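Local atomic coordinates of cysteine hydrolase (Vibrio cholerae, PDB entry 6V98), a protein that acts as a type VI secretion system effector delivered against competing cells, where it probably works as a cysteine hydrolase of the papain-like peptidase clan. Residues D127-G132 with D161-D166; V10-Y15 with T57-Y62; D4-P9 with V84-G89; Y65-S70 with P140-Y145. All coordinates share one frame; numbering follows the deposited sequence.

Contact 1 (D127-G132 with D161-D166); sequences DSWLRG and DAMGLD
Trp129 of helix 123-134 meets Ala162 and Met163 at the end of helix 154-162, where the chain leaves the helix through a Schellman motif. The contact illustrates how one large aromatic side chain can join two helices whose backbones stay well apart: the nearest CA atoms, those of Trp129 and Ala162, are 8.4 Å from each other.

Across the two segments the contact is van der Waals packing, without a hydrogen bond. With CG of Trp129 opposite its own backbone nitrogen (chi1 -171°), the indole sits beside the end of helix 154-162, and its pyrrole side receives the Ala162 methyl obliquely, NE1 lying 3.6 Å from Ala162 CB. The Met163 side chain folds back so that its terminal methyl, CE, comes within 4.2 Å of Trp129 CB. Further along, Trp129 also rests on Asp158 and Leu159, while Met163 packs on Phe122.

Polar bonds stay within each segment. At the helix end, Gly164 adopts a positive phi (77°), and its N bonds to Asp161 O at 3.0 Å, one of the two bonds back into the last turn that define the motif. On helix 123-134, a salt bridge links residues one turn apart: Arg131 NE donates to Asp127 OD2 over 3.0 Å, almost straight at 168°, with the oxygen near the guanidinium plane but approached from above the plane of its own carboxylate.

Contact 2 (V10-Y15 with T57-Y62); sequences VVFPDY and TRYYEY
Tyr59 reaches from strand 57-63 across the face of the antiparallel sheet to Phe12 and Val10 of strand 5-12, a buried contact between two strands that are not direct neighbours. It is a worked example of how long side chains bridge an intervening strand: the closest CA pair, Val10 and Glu61, is 9.7 Å apart, and no hydrogen bond passes between the segments.

The tyrosine and the phenylalanine approach from opposite directions. Tyr59 has CG trans to its backbone nitrogen (chi1 176°), which lets the phenol span the intervening strand, and its OH arrives at the rim of the Phe12 ring, near the ring plane, 3.8 Å from Phe12 CE1. Val10 comes at an angle to the tyrosine, placing CG2 3.9 Å from Tyr59 CE2. Val10 CG2 thus lies at the edge of the Tyr59 ring and Tyr59 OH at the edge of the Phe12 ring; the two rings are not stacked.

The hydroxyl gains its polar partner from its own strand: Tyr59 OH donates to Glu61 OE1 at 2.8 Å, entering from above the carboxylate plane. Glu61 is itself held by His44 through OE1 and by Arg77 and Ser107 through OE2, so the buried acid is satisfied on both oxygens. A histidine held by an acid is consistent with the active site of this clan.

Strand 44-50 lies between the two strands, with Ile48 touching Tyr59, while strand 75-78 follows strand 57-63 in the sheet and helix 123-134 packs against Tyr60.

Contact 3 (D4-P9 with V84-G89); sequences DDFLIP and VTIKSG
Phe6, near the start of strand 5-12, faces a tight turn at Ser88 and Gly89, both with positive phi, that follows the short strand 86-87 and brings the Gly89 carbonyl and the Ile86 side chain to the same aromatic ring. No hydrogen bond joins the two segments, and the phenylalanine carries their whole meeting.

Phe6 and Ile86 extend toward each other from opposite directions. The phenylalanine holds CG trans to its carbonyl carbon (chi1 -57°), which sets CG beside the backbone N, with CE1 and CZ presented to the 84-89 turn. CE1 meets the terminal methyl of Ile86, with 4.0 Å between Phe6 CE1 and Ile86 CD1. That methyl approaches obliquely. A different kind of neighbour waits at the far end of the ring, where Gly89 O lies near the ring plane and 3.6 Å from Phe6 CZ. The carbonyl oxygen therefore faces the hydrogen-bearing edge of the phenyl group. Gly89 phi is 84°, a backbone shape well suited to a residue without a side chain.

Around this pair, Ile91 of strand 90-91 touches both Phe6 and Ile86, and Ile50 packs on Phe6 from strand 44-50. The contact consequently joins the small hairpin 86-91 to the beginning of strand 5-12 in the main sheet.

The chemistry is mixed. Gly89 O accepts a hydrogen bond from Asn3 ND2, so the aromatic edge is an additional, weakly polar neighbour for it. Phe6 also makes a cation-pi interaction with Arg119; the ring probably combines electrostatic attraction over its pi system and at its rim with ordinary apolar packing.

Contact 4 (Y65-S70 with P140-Y145); sequences YKNPKS and PDKIPY
Lys142 runs out nearly straight through its first two torsions (chi1 -175°) and then bends at the third (chi3 67°), a course that carries its ammonium to Ser70, whose OG is itself turned opposite the backbone nitrogen (chi1 168°). Ser70 closes a type I beta turn from Asn67, with an Asx turn at its start, and the contact shows how a lysine can tie two irregular loops together. The bond between them is of ordinary length, Lys142 NZ donating to Ser70 OG at 2.9 Å.

The ammonium has several further acceptors: the carbonyl oxygens of Asn137, Ile72 and Gly74, and Asn75 OD1. Five oxygens must share three N-H groups, so some bonds are probably bifurcated. This largely buried charge is thus surrounded by neutral oxygens, an arrangement likely to stabilise it, and it joins the loop after strand 57-63 to the one after helix 123-134. Ser70 OG is also bonded to Ile72 N.

Asn67 adds a second tie, ND2 bonding to Asn138 OD1 in that second loop and to Asn75 OD1 at strand 75-78. Its other amide atom secures the turn: Lys69 N donates to Asn67 OD1 at 2.9 Å, from above the carbonyl plane.

Strand 5-12 is shared: contact 3 uses its beginning and contact 2 its end, their centres 17 Å apart, and a probable hydrogen bond between Thr57 OG1 and Val84 N (3.3 Å) joins them again. Contact 1 lies against the sheet through Leu130 CD1, 3.8 Å from Tyr60 CD1 of contact 2, and through Leu165 CD1, 3.9 Å from Leu7 CD2 of contact 3. Contact 4 reaches contact 2 where Tyr62 OH approaches Tyr145 CA at 3.4 Å, but remains about 32 Å from contact 3, centre to centre. The Val10 side chain is about 12 Å from a bound calcium ion. Tyr62 and Ile143 both touch His150, two residues before Cys152, S-dimethylarsinoylated and probably the nucleophile.

Contact 1 (D127-G132 with D161-D166)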
# COMPACT_ATOMS: atom_id res chain seq x y z
N ASP A 127 -0.64 -12.20 1.42
CA ASP A 127 -1.68 -12.43 0.43
C ASP A 127 -2.93 -13.00 1.08
O ASP A 127 -4.06 -12.57 0.78
CB ASP A 127 -1.16 -13.37 -0.66
CG ASP A 127 -2.07 -13.41 -1.87
OD1 ASP A 127 -2.17 -12.38 -2.55
OD2 ASP A 127 -2.66 -14.48 -2.13
N SER A 128 -2.75 -13.94 2.00
CA SER A 128 -3.89 -14.51 2.72
C SER A 128 -4.60 -13.46 3.58
O SER A 128 -5.84 -13.44 3.65
CB SER A 128 -3.42 -15.68 3.58
OG SER A 128 -4.52 -16.25 4.28
N TRP A 129 -3.84 -12.60 4.25
CA TRP A 129 -4.44 -11.57 5.11
C TRP A 129 -5.25 -10.58 4.28
O TRP A 129 -6.38 -10.24 4.64
CB TRP A 129 -3.33 -10.87 5.90
CG TRP A 129 -3.74 -9.91 7.01
CD1 TRP A 129 -3.79 -10.18 8.34
CD2 TRP A 129 -4.09 -8.53 6.86
NE1 TRP A 129 -4.15 -9.06 9.04
CE2 TRP A 129 -4.35 -8.03 8.15
CE3 TRP A 129 -4.22 -7.67 5.76
CZ2 TRP A 129 -4.72 -6.71 8.38
CZ3 TRP A 129 -4.58 -6.35 5.99
CH2 TRP A 129 -4.83 -5.88 7.29
N LEU A 130 -4.69 -10.13 3.16
CA LEU A 130 -5.38 -9.18 2.29
C LEU A 130 -6.64 -9.79 1.68
O LEU A 130 -7.70 -9.15 1.65
CB LEU A 130 -4.42 -8.70 1.20
CG LEU A 130 -3.31 -7.83 1.80
CD1 LEU A 130 -2.08 -7.80 0.87
CD2 LEU A 130 -3.83 -6.42 2.08
N ARG A 131 -6.56 -11.03 1.19
CA ARG A 131 -7.76 -11.69 0.69
C ARG A 131 -8.78 -11.89 1.80
O ARG A 131 -9.99 -11.78 1.57
CB ARG A 131 -7.40 -13.04 0.06
CG ARG A 131 -6.62 -12.95 -1.26
CD ARG A 131 -6.53 -14.30 -1.95
NE ARG A 131 -5.52 -15.18 -1.36
CZ ARG A 131 -5.76 -16.12 -0.44
NH1 ARG A 131 -6.99 -16.31 0.01
NH2 ARG A 131 -4.77 -16.86 0.03
N GLY A 132 -8.31 -12.17 3.02
CA GLY A 132 -9.22 -12.31 4.15
C GLY A 132 -9.93 -11.01 4.48
O GLY A 132 -11.14 -11.01 4.76
N ASP A 161 1.94 -4.56 10.74
CA ASP A 161 1.94 -5.09 12.10
C ASP A 161 1.71 -6.59 12.10
O ASP A 161 2.40 -7.35 12.80
CB ASP A 161 0.85 -4.40 12.93
CG ASP A 161 1.39 -3.28 13.83
OD1 ASP A 161 2.21 -3.57 14.74
OD2 ASP A 161 0.99 -2.11 13.63
N ALA A 162 0.72 -7.05 11.31
CA ALA A 162 0.37 -8.46 11.29
C ALA A 162 1.50 -9.31 10.71
O ALA A 162 1.62 -10.49 11.06
CB ALA A 162 -0.92 -8.67 10.49
N MET A 163 2.33 -8.74 9.85
CA MET A 163 3.44 -9.49 9.28
C MET A 163 4.63 -9.58 10.22
O MET A 163 5.64 -10.21 9.87
CB MET A 163 3.88 -8.87 7.94
CG MET A 163 2.83 -8.86 6.82
SD MET A 163 2.18 -10.49 6.37
CE MET A 163 0.62 -10.43 7.26
N GLY A 164 4.55 -8.95 11.40
CA GLY A 164 5.69 -8.86 12.29
C GLY A 164 6.74 -7.85 11.90
O GLY A 164 7.89 -7.95 12.34
N LEU A 165 6.38 -6.85 11.10
CA LEU A 165 7.35 -5.90 10.57
C LEU A 165 7.53 -4.67 11.45
O LEU A 165 8.35 -3.81 11.12
CB LEU A 165 6.94 -5.48 9.15
CG LEU A 165 6.87 -6.62 8.13
CD1 LEU A 165 6.32 -6.10 6.80
CD2 LEU A 165 8.24 -7.27 7.94
N ASP A 166 6.79 -4.57 12.55
CA ASP A 166 6.95 -3.48 13.51
C ASP A 166 6.93 -2.10 12.84
O ASP A 166 7.93 -1.37 12.89
CB ASP A 166 8.22 -3.67 14.32
CG ASP A 166 8.31 -2.70 15.49
OD1 ASP A 166 7.25 -2.27 16.00
OD2 ASP A 166 9.44 -2.35 15.90

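Contact 2 (V10-Y15 with T57-Y62)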
# COMPACT_ATOMS: atom_id res chain seq x y z
N VAL A 10 2.56 2.53 0.04
CA VAL A 10 2.66 3.70 -0.83
C VAL A 10 1.61 4.70 -0.39
O VAL A 10 0.46 4.33 -0.14
CB VAL A 10 2.51 3.33 -2.32
CG1 VAL A 10 3.71 2.46 -2.76
CG2 VAL A 10 1.21 2.58 -2.58
N VAL A 11 2.01 5.97 -0.26
CA VAL A 11 1.10 7.06 0.04
C VAL A 11 1.16 8.06 -1.10
O VAL A 11 2.23 8.31 -1.67
CB VAL A 11 1.46 7.73 1.39
CG1 VAL A 11 0.61 8.98 1.62
CG2 VAL A 11 1.25 6.73 2.55
N PHE A 12 0.01 8.62 -1.45
CA PHE A 12 -0.12 9.64 -2.48
C PHE A 12 -0.39 10.94 -1.73
O PHE A 12 -1.55 11.26 -1.45
CB PHE A 12 -1.27 9.31 -3.43
CG PHE A 12 -1.22 7.88 -3.95
CD1 PHE A 12 -1.96 6.88 -3.33
CD2 PHE A 12 -0.43 7.56 -5.05
CE1 PHE A 12 -1.90 5.57 -3.79
CE2 PHE A 12 -0.38 6.27 -5.53
CZ PHE A 12 -1.11 5.26 -4.90
N PRO A 13 0.64 11.69 -1.35
CA PRO A 13 0.42 12.80 -0.41
C PRO A 13 -0.39 13.94 -0.99
O PRO A 13 -0.93 14.75 -0.22
CB PRO A 13 1.84 13.27 -0.06
CG PRO A 13 2.77 12.35 -0.76
CD PRO A 13 2.02 11.67 -1.85
N ASP A 14 -0.49 14.05 -2.31
CA ASP A 14 -1.22 15.14 -2.95
C ASP A 14 -2.62 14.73 -3.38
O ASP A 14 -3.30 15.52 -4.05
CB ASP A 14 -0.42 15.65 -4.14
CG ASP A 14 0.93 16.19 -3.72
OD1 ASP A 14 1.00 16.88 -2.68
OD2 ASP A 14 1.92 15.90 -4.42
N TYR A 15 -3.04 13.53 -3.01
CA TYR A 15 -4.38 13.02 -3.29
C TYR A 15 -5.42 13.87 -2.58
O TYR A 15 -5.25 14.23 -1.41
CB TYR A 15 -4.43 11.57 -2.80
CG TYR A 15 -5.65 10.75 -3.11
CD1 TYR A 15 -5.61 9.80 -4.12
CD2 TYR A 15 -6.80 10.86 -2.35
CE1 TYR A 15 -6.70 9.00 -4.39
CE2 TYR A 15 -7.90 10.06 -2.61
CZ TYR A 15 -7.84 9.13 -3.63
OH TYR A 15 -8.93 8.35 -3.90
N THR A 57 3.44 -9.78 -8.30
CA THR A 57 3.11 -8.52 -7.65
C THR A 57 1.60 -8.38 -7.45
O THR A 57 0.82 -8.71 -8.35
CB THR A 57 3.64 -7.34 -8.49
OG1 THR A 57 5.05 -7.50 -8.69
CG2 THR A 57 3.41 -6.00 -7.81
N ARG A 58 1.20 -7.90 -6.28
CA ARG A 58 -0.19 -7.58 -5.96
C ARG A 58 -0.28 -6.16 -5.44
O ARG A 58 0.67 -5.63 -4.85
CB ARG A 58 -0.77 -8.52 -4.89
CG ARG A 58 -0.57 -9.99 -5.18
CD ARG A 58 -1.45 -10.41 -6.33
NE ARG A 58 -1.43 -11.85 -6.53
CZ ARG A 58 -1.07 -12.44 -7.66
NH1 ARG A 58 -0.68 -11.72 -8.71
NH2 ARG A 58 -1.08 -13.77 -7.74
N TYR A 59 -1.44 -5.54 -5.61
CA TYR A 59 -1.71 -4.23 -5.03
C TYR A 59 -3.09 -4.25 -4.39
O TYR A 59 -4.06 -4.69 -5.01
CB TYR A 59 -1.62 -3.12 -6.09
CG TYR A 59 -1.97 -1.76 -5.53
CD1 TYR A 59 -3.28 -1.28 -5.60
CD2 TYR A 59 -1.02 -0.97 -4.90
CE1 TYR A 59 -3.62 -0.05 -5.06
CE2 TYR A 59 -1.35 0.26 -4.34
CZ TYR A 59 -2.65 0.71 -4.43
OH TYR A 59 -2.99 1.93 -3.90
N TYR A 60 -3.15 -3.80 -3.13
CA TYR A 60 -4.39 -3.70 -2.38
C TYR A 60 -4.50 -2.34 -1.73
O TYR A 60 -3.49 -1.70 -1.41
CB TYR A 60 -4.46 -4.77 -1.27
CG TYR A 60 -4.83 -6.16 -1.75
CD1 TYR A 60 -3.88 -7.00 -2.35
CD2 TYR A 60 -6.12 -6.63 -1.58
CE1 TYR A 60 -4.24 -8.29 -2.77
CE2 TYR A 60 -6.49 -7.90 -1.99
CZ TYR A 60 -5.56 -8.72 -2.58
OH TYR A 60 -5.98 -9.98 -2.98
N GLU A 61 -5.74 -1.90 -1.51
CA GLU A 61 -5.96 -0.66 -0.78
C GLU A 61 -7.34 -0.71 -0.14
O GLU A 61 -8.20 -1.51 -0.52
CB GLU A 61 -5.84 0.57 -1.70
CG GLU A 61 -6.85 0.56 -2.83
CD GLU A 61 -6.47 1.47 -3.97
OE1 GLU A 61 -5.71 2.43 -3.73
OE2 GLU A 61 -6.93 1.23 -5.11
N TYR A 62 -7.55 0.19 0.82
CA TYR A 62 -8.81 0.31 1.54
C TYR A 62 -9.26 1.76 1.47
O TYR A 62 -8.46 2.68 1.68
CB TYR A 62 -8.63 -0.11 2.99
CG TYR A 62 -9.83 0.15 3.87
CD1 TYR A 62 -10.96 -0.65 3.78
CD2 TYR A 62 -9.82 1.19 4.79
CE1 TYR A 62 -12.07 -0.42 4.61
CE2 TYR A 62 -10.92 1.44 5.60
CZ TYR A 62 -12.03 0.63 5.50
OH TYR A 62 -13.12 0.85 6.30

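Contact 3 (D4-P9 with V84-G89)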
# COMPACT_ATOMS: atom_id res chain seq x y z
N ASP A 4 14.20 -12.40 0.24
CA ASP A 4 13.10 -11.84 1.02
C ASP A 4 12.02 -11.24 0.12
O ASP A 4 12.31 -10.68 -0.94
CB ASP A 4 13.61 -10.75 1.97
CG ASP A 4 14.05 -11.30 3.32
OD1 ASP A 4 13.75 -12.47 3.61
OD2 ASP A 4 14.71 -10.56 4.07
N ASP A 5 10.77 -11.36 0.56
CA ASP A 5 9.68 -10.69 -0.12
C ASP A 5 9.75 -9.19 0.12
O ASP A 5 10.54 -8.70 0.93
CB ASP A 5 8.34 -11.25 0.37
CG ASP A 5 8.26 -12.76 0.21
OD1 ASP A 5 8.56 -13.27 -0.90
OD2 ASP A 5 7.92 -13.44 1.20
N PHE A 6 8.89 -8.46 -0.59
CA PHE A 6 8.81 -7.01 -0.50
C PHE A 6 7.40 -6.61 -0.12
O PHE A 6 6.42 -7.14 -0.66
CB PHE A 6 9.13 -6.32 -1.84
CG PHE A 6 10.48 -6.66 -2.43
CD1 PHE A 6 10.70 -7.88 -3.03
CD2 PHE A 6 11.51 -5.72 -2.42
CE1 PHE A 6 11.95 -8.18 -3.61
CE2 PHE A 6 12.76 -6.01 -2.98
CZ PHE A 6 12.97 -7.24 -3.57
N LEU A 7 7.29 -5.67 0.82
CA LEU A 7 6.04 -4.97 1.12
C LEU A 7 6.33 -3.48 1.01
O LEU A 7 7.20 -2.96 1.71
CB LEU A 7 5.50 -5.33 2.51
CG LEU A 7 4.02 -4.98 2.73
CD1 LEU A 7 3.14 -5.97 1.95
CD2 LEU A 7 3.65 -4.99 4.22
N ILE A 8 5.62 -2.81 0.11
CA ILE A 8 5.87 -1.40 -0.19
C ILE A 8 4.60 -0.62 0.09
O ILE A 8 3.77 -0.44 -0.82
CB ILE A 8 6.34 -1.21 -1.64
CG1 ILE A 8 7.52 -2.14 -1.94
CG2 ILE A 8 6.72 0.24 -1.90
CD1 ILE A 8 8.02 -2.03 -3.37
N PRO A 9 4.39 -0.17 1.33
CA PRO A 9 3.36 0.84 1.58
C PRO A 9 3.62 2.04 0.69
O PRO A 9 4.75 2.51 0.58
CB PRO A 9 3.55 1.18 3.07
CG PRO A 9 4.24 -0.05 3.66
CD PRO A 9 5.14 -0.54 2.54
N VAL A 84 6.89 -7.40 -11.39
CA VAL A 84 8.21 -6.82 -11.49
C VAL A 84 9.20 -7.91 -11.88
O VAL A 84 8.91 -9.11 -11.83
CB VAL A 84 8.64 -6.12 -10.18
CG1 VAL A 84 7.67 -5.00 -9.83
CG2 VAL A 84 8.75 -7.13 -9.03
N THR A 85 10.40 -7.50 -12.26
CA THR A 85 11.51 -8.40 -12.55
C THR A 85 12.50 -8.34 -11.40
O THR A 85 12.93 -7.25 -11.01
CB THR A 85 12.19 -8.04 -13.86
OG1 THR A 85 11.22 -8.03 -14.91
CG2 THR A 85 13.29 -9.05 -14.17
N ILE A 86 12.86 -9.50 -10.87
CA ILE A 86 13.87 -9.60 -9.84
C ILE A 86 15.16 -10.07 -10.50
O ILE A 86 15.15 -11.05 -11.25
CB ILE A 86 13.46 -10.58 -8.72
CG1 ILE A 86 12.04 -10.30 -8.21
CG2 ILE A 86 14.47 -10.49 -7.58
CD1 ILE A 86 11.88 -8.97 -7.53
N LYS A 87 16.25 -9.36 -10.24
CA LYS A 87 17.55 -9.69 -10.80
C LYS A 87 18.56 -9.65 -9.66
O LYS A 87 18.81 -8.59 -9.09
CB LYS A 87 17.94 -8.72 -11.92
CG LYS A 87 19.40 -8.79 -12.31
CD LYS A 87 19.56 -8.97 -13.80
CE LYS A 87 21.01 -9.31 -14.16
NZ LYS A 87 21.44 -10.58 -13.53
N SER A 88 19.13 -10.81 -9.33
CA SER A 88 20.08 -10.92 -8.22
C SER A 88 19.50 -10.33 -6.94
O SER A 88 20.15 -9.58 -6.22
CB SER A 88 21.41 -10.25 -8.58
OG SER A 88 21.93 -10.81 -9.76
N GLY A 89 18.24 -10.66 -6.68
CA GLY A 89 17.57 -10.23 -5.47
C GLY A 89 16.98 -8.84 -5.51
O GLY A 89 16.21 -8.49 -4.61

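Contact 4 (Y65-S70 with P140-Y145)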
# COMPACT_ATOMS: atom_id res chain seq x y z
N TYR A 65 -14.65 3.06 -1.52
CA TYR A 65 -14.99 2.45 -2.80
C TYR A 65 -16.39 1.88 -2.75
O TYR A 65 -16.86 1.42 -1.71
CB TYR A 65 -13.98 1.36 -3.15
CG TYR A 65 -12.57 1.87 -3.15
CD1 TYR A 65 -12.11 2.67 -4.19
CD2 TYR A 65 -11.69 1.57 -2.12
CE1 TYR A 65 -10.82 3.16 -4.20
CE2 TYR A 65 -10.40 2.06 -2.12
CZ TYR A 65 -9.97 2.85 -3.16
OH TYR A 65 -8.67 3.35 -3.18
N LYS A 66 -17.06 1.92 -3.90
CA LYS A 66 -18.45 1.49 -4.00
C LYS A 66 -18.59 0.01 -3.69
O LYS A 66 -17.73 -0.80 -4.05
CB LYS A 66 -18.97 1.78 -5.40
CG LYS A 66 -19.62 3.13 -5.57
CD LYS A 66 -20.87 2.98 -6.43
CE LYS A 66 -20.93 4.02 -7.52
NZ LYS A 66 -22.07 3.75 -8.45
N ASN A 67 -19.69 -0.36 -3.05
CA ASN A 67 -20.02 -1.77 -2.81
C ASN A 67 -21.53 -1.89 -2.73
O ASN A 67 -22.13 -1.57 -1.69
CB ASN A 67 -19.37 -2.33 -1.55
CG ASN A 67 -19.66 -3.82 -1.35
OD1 ASN A 67 -20.46 -4.42 -2.07
ND2 ASN A 67 -19.00 -4.42 -0.36
N PRO A 68 -22.17 -2.41 -3.78
CA PRO A 68 -23.64 -2.55 -3.75
C PRO A 68 -24.15 -3.54 -2.71
O PRO A 68 -25.34 -3.48 -2.37
CB PRO A 68 -23.96 -3.03 -5.17
CG PRO A 68 -22.71 -3.75 -5.60
CD PRO A 68 -21.58 -2.95 -5.01
N LYS A 69 -23.31 -4.44 -2.20
CA LYS A 69 -23.77 -5.47 -1.28
C LYS A 69 -23.42 -5.17 0.17
O LYS A 69 -23.50 -6.06 1.02
CB LYS A 69 -23.21 -6.84 -1.66
CG LYS A 69 -23.63 -7.32 -3.03
CD LYS A 69 -22.79 -8.49 -3.47
CE LYS A 69 -23.66 -9.67 -3.83
NZ LYS A 69 -25.05 -9.27 -4.21
N SER A 70 -23.03 -3.93 0.47
CA SER A 70 -22.74 -3.54 1.84
C SER A 70 -23.25 -2.14 2.05
O SER A 70 -23.04 -1.26 1.21
CB SER A 70 -21.23 -3.59 2.13
OG SER A 70 -20.97 -2.93 3.36
N PRO A 140 -21.73 -8.11 7.72
CA PRO A 140 -22.41 -7.26 8.70
C PRO A 140 -21.52 -6.80 9.83
O PRO A 140 -21.88 -5.84 10.52
CB PRO A 140 -23.52 -8.17 9.24
CG PRO A 140 -23.76 -9.16 8.16
CD PRO A 140 -22.41 -9.41 7.54
N ASP A 141 -20.41 -7.50 10.09
CA ASP A 141 -19.48 -7.18 11.16
C ASP A 141 -18.31 -6.33 10.69
O ASP A 141 -17.37 -6.09 11.46
CB ASP A 141 -18.96 -8.47 11.81
CG ASP A 141 -19.95 -9.06 12.81
OD1 ASP A 141 -19.72 -10.18 13.30
OD2 ASP A 141 -20.97 -8.40 13.10
N LYS A 142 -18.33 -5.88 9.43
CA LYS A 142 -17.26 -5.04 8.91
C LYS A 142 -17.13 -3.76 9.73
O LYS A 142 -18.13 -3.10 10.03
CB LYS A 142 -17.53 -4.71 7.43
CG LYS A 142 -16.39 -3.93 6.76
CD LYS A 142 -16.67 -3.74 5.27
CE LYS A 142 -17.85 -2.82 5.02
NZ LYS A 142 -18.10 -2.64 3.53
N ILE A 143 -15.91 -3.41 10.10
CA ILE A 143 -15.68 -2.17 10.85
C ILE A 143 -15.85 -0.98 9.92
O ILE A 143 -15.19 -0.93 8.87
CB ILE A 143 -14.27 -2.16 11.46
CG1 ILE A 143 -14.07 -3.34 12.41
CG2 ILE A 143 -14.05 -0.85 12.19
CD1 ILE A 143 -14.92 -3.22 13.65
N PRO A 144 -16.69 -0.01 10.26
CA PRO A 144 -16.96 1.10 9.33
C PRO A 144 -15.74 1.97 9.11
O PRO A 144 -14.90 2.16 9.99
CB PRO A 144 -18.06 1.90 10.04
CG PRO A 144 -18.60 0.99 11.12
CD PRO A 144 -17.47 0.11 11.51
N TYR A 145 -15.68 2.54 7.90
CA TYR A 145 -14.67 3.53 7.57
C TYR A 145 -14.71 4.70 8.56
O TYR A 145 -15.78 5.17 8.94
CB TYR A 145 -14.91 4.04 6.15
CG TYR A 145 -13.89 5.06 5.71
CD1 TYR A 145 -14.14 6.42 5.84
CD2 TYR A 145 -12.69 4.65 5.20
CE1 TYR A 145 -13.21 7.36 5.45
CE2 TYR A 145 -11.76 5.58 4.81
CZ TYR A 145 -12.02 6.93 4.94
OH TYR A 145 -11.09 7.88 4.55